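Local coordinates for protein mannan endo-1,4-beta-mannosidase (Mytilus edulis, PDB 2C0H) that hydrolyses the 1,4-beta-mannosidic linkages within the backbones of mannans, cutting mannohexaose, mannopentaose and mannotetraose but not mannobiose or mannotriose, at residues Gly59-Gly70 against Asn104-Asn113. The protein carries 3 engineered substitutions. Sequence-based numbering, arbitrary orientation.
Sequences GNSVRVWLHIEG and NILIFFTLWN
Neighbouring parallel strands of the TIM barrel, 61-68 and 106-113, form the wall on which Trp65, probably a substrate-binding residue, stands beside Thr110. Six backbone bonds pair them regularly from Asn60 O to Leu66 N; a beta bulge then shifts the register, and Leu111 O takes Ile68 N at 3.0 Å with a weak second bond from His67 N. Within the barrel, Thr110 CB lies 3.6 Å from Trp65 CD1, and its CG2 sits over one face of the indole. The far rim of that ring reaches Asn113, with CZ3 3.5 Å from ND2 and the amide plane turned 47° from the ring; Asn113 CG, anti to the backbone N (chi1 -177°), brings the amide there, where Asn162 is its main polar partner. Were Trp65 cut back to an alanine, a gap would probably open beside Thr110 and the Asn113 amide would lose its aromatic neighbour. Outside, Val64 CG1 packs tightly 3.3 Å from Phe109 CD1, while Ile107 CG2 centres on one face of that phenyl. Arg63 forms salt bridges with Asp159 on strand 155-162 and Glu294, the probable nucleophile, and hydrogen-bonds Asn25, whereas helices 40-56 and 89-102 cover Val62, Val64 and Ile107 from outside.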
loop_
_atom_site.group_PDB
_atom_site.type_symbol
_atom_site.label_atom_id
_atom_site.label_comp_id
_atom_site.label_asym_id
_atom_site.label_seq_id
_atom_site.Cartn_x
_atom_site.Cartn_y
_atom_site.Cartn_z
ATOM N N GLY A 59 1.303 0.238 -18.364
ATOM C CA GLY A 59 1.048 0.111 -16.920
ATOM C C GLY A 59 -0.239 -0.651 -16.707
ATOM O O GLY A 59 -1.162 -0.580 -17.533
ATOM N N ASN A 60 -0.317 -1.357 -15.579
ATOM C CA ASN A 60 -1.469 -2.204 -15.273
ATOM C C ASN A 60 -2.051 -1.971 -13.889
ATOM O O ASN A 60 -2.987 -2.679 -13.500
ATOM C CB ASN A 60 -1.115 -3.692 -15.441
ATOM C CG ASN A 60 0.016 -4.165 -14.528
ATOM O OD1 ASN A 60 0.204 -3.675 -13.408
ATOM N ND2 ASN A 60 0.768 -5.163 -14.998
ATOM N N SER A 61 -1.531 -1.004 -13.140
ATOM C CA SER A 61 -2.032 -0.770 -11.782
ATOM C C SER A 61 -1.751 0.624 -11.262
ATOM O O SER A 61 -0.743 1.242 -11.617
ATOM C CB SER A 61 -1.490 -1.816 -10.805
ATOM O OG SER A 61 -0.111 -2.043 -10.969
ATOM N N VAL A 62 -2.644 1.094 -10.394
ATOM C CA VAL A 62 -2.562 2.423 -9.784
ATOM C C VAL A 62 -2.832 2.273 -8.287
ATOM O O VAL A 62 -3.772 1.555 -7.914
ATOM C CB VAL A 62 -3.589 3.419 -10.390
ATOM C CG1 VAL A 62 -3.501 4.775 -9.726
ATOM C CG2 VAL A 62 -3.390 3.575 -11.869
ATOM N N ARG A 63 -2.026 2.941 -7.462
ATOM C CA ARG A 63 -2.260 3.074 -6.016
ATOM C C ARG A 63 -2.868 4.457 -5.749
ATOM O O ARG A 63 -2.325 5.494 -6.169
ATOM C CB ARG A 63 -0.949 2.866 -5.241
ATOM C CG ARG A 63 -0.980 3.054 -3.720
ATOM C CD ARG A 63 0.365 2.580 -3.108
ATOM N NE ARG A 63 0.477 2.669 -1.639
ATOM C CZ ARG A 63 1.235 3.514 -0.945
ATOM N NH1 ARG A 63 1.995 4.429 -1.539
ATOM N NH2 ARG A 63 1.247 3.450 0.378
ATOM N N VAL A 64 -3.985 4.474 -5.032
ATOM C CA VAL A 64 -4.682 5.717 -4.711
ATOM C C VAL A 64 -5.019 5.776 -3.226
ATOM O O VAL A 64 -5.369 4.763 -2.643
ATOM C CB VAL A 64 -5.952 5.873 -5.563
ATOM C CG1 VAL A 64 -6.998 4.848 -5.216
ATOM C CG2 VAL A 64 -6.534 7.263 -5.442
ATOM N N TRP A 65 -4.881 6.946 -2.614
ATOM C CA TRP A 65 -5.139 7.123 -1.174
ATOM C C TRP A 65 -6.589 7.554 -0.926
ATOM O O TRP A 65 -7.128 8.422 -1.627
ATOM C CB TRP A 65 -4.163 8.141 -0.572
ATOM C CG TRP A 65 -2.689 7.732 -0.551
ATOM C CD1 TRP A 65 -2.108 6.644 -1.166
ATOM C CD2 TRP A 65 -1.635 8.432 0.091
ATOM N NE1 TRP A 65 -0.759 6.633 -0.924
ATOM C CE2 TRP A 65 -0.436 7.731 -0.170
ATOM C CE3 TRP A 65 -1.579 9.604 0.856
ATOM C CZ2 TRP A 65 0.804 8.158 0.337
ATOM C CZ3 TRP A 65 -0.353 10.023 1.355
ATOM C CH2 TRP A 65 0.817 9.303 1.092
ATOM N N LEU A 66 -7.216 6.951 0.092
ATOM C CA LEU A 66 -8.641 7.099 0.357
ATOM C C LEU A 66 -8.928 8.006 1.584
ATOM O O LEU A 66 -9.106 9.215 1.425
ATOM C CB LEU A 66 -9.291 5.703 0.491
ATOM C CG LEU A 66 -10.831 5.671 0.492
ATOM C CD1 LEU A 66 -11.418 6.020 -0.860
ATOM C CD2 LEU A 66 -11.328 4.294 0.886
ATOM N N HIS A 67 -8.921 7.478 2.805
ATOM C CA HIS A 67 -9.290 8.310 3.978
ATOM C C HIS A 67 -8.195 9.267 4.448
ATOM O O HIS A 67 -8.506 10.389 4.855
ATOM C CB HIS A 67 -9.683 7.465 5.192
ATOM C CG HIS A 67 -10.671 6.381 4.911
ATOM N ND1 HIS A 67 -11.868 6.598 4.268
ATOM C CD2 HIS A 67 -10.681 5.085 5.300
ATOM C CE1 HIS A 67 -12.551 5.464 4.227
ATOM N NE2 HIS A 67 -11.852 4.533 4.852
ATOM N N ILE A 68 -6.943 8.788 4.446
ATOM C CA ILE A 68 -5.736 9.517 4.866
ATOM C C ILE A 68 -5.689 9.728 6.386
ATOM O O ILE A 68 -5.108 8.900 7.103
ATOM C CB ILE A 68 -5.526 10.780 4.015
ATOM C CG1 ILE A 68 -5.499 10.351 2.531
ATOM C CG2 ILE A 68 -4.242 11.485 4.429
ATOM C CD1 ILE A 68 -4.988 11.390 1.523
ATOM N N GLU A 69 -6.289 10.803 6.887
ATOM C CA GLU A 69 -6.403 11.011 8.341
ATOM C C GLU A 69 -7.854 11.295 8.730
ATOM O O GLU A 69 -8.110 11.875 9.789
ATOM C CB GLU A 69 -5.529 12.191 8.803
ATOM C CG GLU A 69 -4.031 11.949 8.898
ATOM C CD GLU A 69 -3.299 13.172 9.464
ATOM O OE1 GLU A 69 -2.749 13.097 10.580
ATOM O OE2 GLU A 69 -3.308 14.231 8.800
ATOM N N GLY A 70 -8.792 10.928 7.864
ATOM C CA GLY A 70 -10.215 11.097 8.135
ATOM C C GLY A 70 -10.761 12.490 7.905
ATOM O O GLY A 70 -11.773 12.848 8.495
ATOM N N ASN A 104 -8.156 -1.736 -18.635
ATOM C CA ASN A 104 -7.442 -2.894 -18.082
ATOM C C ASN A 104 -6.419 -2.576 -16.973
ATOM O O ASN A 104 -5.301 -3.092 -16.978
ATOM C CB ASN A 104 -6.762 -3.706 -19.200
ATOM C CG ASN A 104 -7.717 -4.628 -19.920
ATOM O OD1 ASN A 104 -8.516 -5.334 -19.304
ATOM N ND2 ASN A 104 -7.621 -4.649 -21.240
ATOM N N ILE A 105 -6.817 -1.741 -16.017
ATOM C CA ILE A 105 -5.939 -1.345 -14.907
ATOM C C ILE A 105 -6.551 -1.763 -13.569
ATOM O O ILE A 105 -7.755 -1.605 -13.383
ATOM C CB ILE A 105 -5.683 0.170 -14.969
ATOM C CG1 ILE A 105 -4.736 0.447 -16.157
ATOM C CG2 ILE A 105 -5.099 0.671 -13.684
ATOM C CD1 ILE A 105 -4.528 1.911 -16.450
ATOM N N LEU A 106 -5.722 -2.330 -12.694
ATOM C CA LEU A 106 -6.111 -2.695 -11.322
ATOM C C LEU A 106 -5.844 -1.554 -10.352
ATOM O O LEU A 106 -4.762 -0.950 -10.351
ATOM C CB LEU A 106 -5.323 -3.916 -10.857
ATOM C CG LEU A 106 -5.583 -5.235 -11.570
ATOM C CD1 LEU A 106 -4.511 -6.243 -11.182
ATOM C CD2 LEU A 106 -6.985 -5.786 -11.243
ATOM N N ILE A 107 -6.797 -1.317 -9.456
ATOM C CA ILE A 107 -6.676 -0.266 -8.463
ATOM C C ILE A 107 -6.391 -0.825 -7.065
ATOM O O ILE A 107 -7.053 -1.771 -6.615
ATOM C CB ILE A 107 -7.991 0.596 -8.421
ATOM C CG1 ILE A 107 -8.354 1.152 -9.808
ATOM C CG2 ILE A 107 -7.923 1.702 -7.385
ATOM C CD1 ILE A 107 -7.261 1.961 -10.482
ATOM N N PHE A 108 -5.444 -0.204 -6.375
ATOM C CA PHE A 108 -5.156 -0.496 -4.969
ATOM C C PHE A 108 -5.483 0.739 -4.134
ATOM O O PHE A 108 -4.881 1.788 -4.324
ATOM C CB PHE A 108 -3.705 -0.936 -4.792
ATOM C CG PHE A 108 -3.413 -2.240 -5.459
ATOM C CD1 PHE A 108 -3.488 -3.426 -4.742
ATOM C CD2 PHE A 108 -3.137 -2.291 -6.813
ATOM C CE1 PHE A 108 -3.266 -4.634 -5.360
ATOM C CE2 PHE A 108 -2.923 -3.520 -7.444
ATOM C CZ PHE A 108 -2.957 -4.675 -6.698
ATOM N N PHE A 109 -6.449 0.622 -3.224
ATOM C CA PHE A 109 -6.844 1.721 -2.357
ATOM C C PHE A 109 -6.062 1.692 -1.023
ATOM O O PHE A 109 -6.000 0.666 -0.339
ATOM C CB PHE A 109 -8.349 1.658 -2.045
ATOM C CG PHE A 109 -9.255 1.990 -3.209
ATOM C CD1 PHE A 109 -9.418 3.308 -3.620
ATOM C CD2 PHE A 109 -10.007 1.013 -3.825
ATOM C CE1 PHE A 109 -10.281 3.635 -4.653
ATOM C CE2 PHE A 109 -10.866 1.330 -4.870
ATOM C CZ PHE A 109 -11.009 2.643 -5.277
ATOM N N THR A 110 -5.452 2.816 -0.652
ATOM C CA THR A 110 -4.720 2.934 0.619
ATOM C C THR A 110 -5.598 3.655 1.641
ATOM O O THR A 110 -6.006 4.795 1.431
ATOM C CB THR A 110 -3.398 3.714 0.447
ATOM O OG1 THR A 110 -2.626 3.086 -0.571
ATOM C CG2 THR A 110 -2.591 3.721 1.696
ATOM N N LEU A 111 -5.889 3.004 2.758
ATOM C CA LEU A 111 -6.873 3.531 3.695
ATOM C C LEU A 111 -6.361 4.756 4.480
ATOM O O LEU A 111 -7.006 5.804 4.425
ATOM C CB LEU A 111 -7.306 2.421 4.679
ATOM C CG LEU A 111 -8.002 1.220 4.044
ATOM C CD1 LEU A 111 -8.273 0.225 5.175
ATOM C CD2 LEU A 111 -9.261 1.566 3.302
ATOM N N TRP A 112 -5.237 4.607 5.180
ATOM C CA TRP A 112 -4.694 5.617 6.121
ATOM C C TRP A 112 -3.278 6.058 5.775
ATOM O O TRP A 112 -2.589 5.410 4.992
ATOM C CB TRP A 112 -4.704 5.077 7.551
ATOM C CG TRP A 112 -6.029 4.500 7.945
ATOM C CD1 TRP A 112 -6.334 3.169 8.075
ATOM C CD2 TRP A 112 -7.229 5.214 8.249
ATOM N NE1 TRP A 112 -7.629 3.025 8.436
ATOM C CE2 TRP A 112 -8.214 4.256 8.551
ATOM C CE3 TRP A 112 -7.575 6.574 8.281
ATOM C CZ2 TRP A 112 -9.524 4.608 8.905
ATOM C CZ3 TRP A 112 -8.885 6.924 8.626
ATOM C CH2 TRP A 112 -9.837 5.935 8.935
ATOM N N ASN A 113 -2.839 7.158 6.385
ATOM C CA ASN A 113 -1.467 7.669 6.204
ATOM C C ASN A 113 -0.780 7.997 7.540
ATOM O O ASN A 113 -1.309 8.775 8.348
ATOM C CB ASN A 113 -1.527 8.930 5.339
ATOM C CG ASN A 113 -0.156 9.491 5.028
ATOM O OD1 ASN A 113 0.840 8.778 5.023
ATOM N ND2 ASN A 113 -0.111 10.794 4.759
#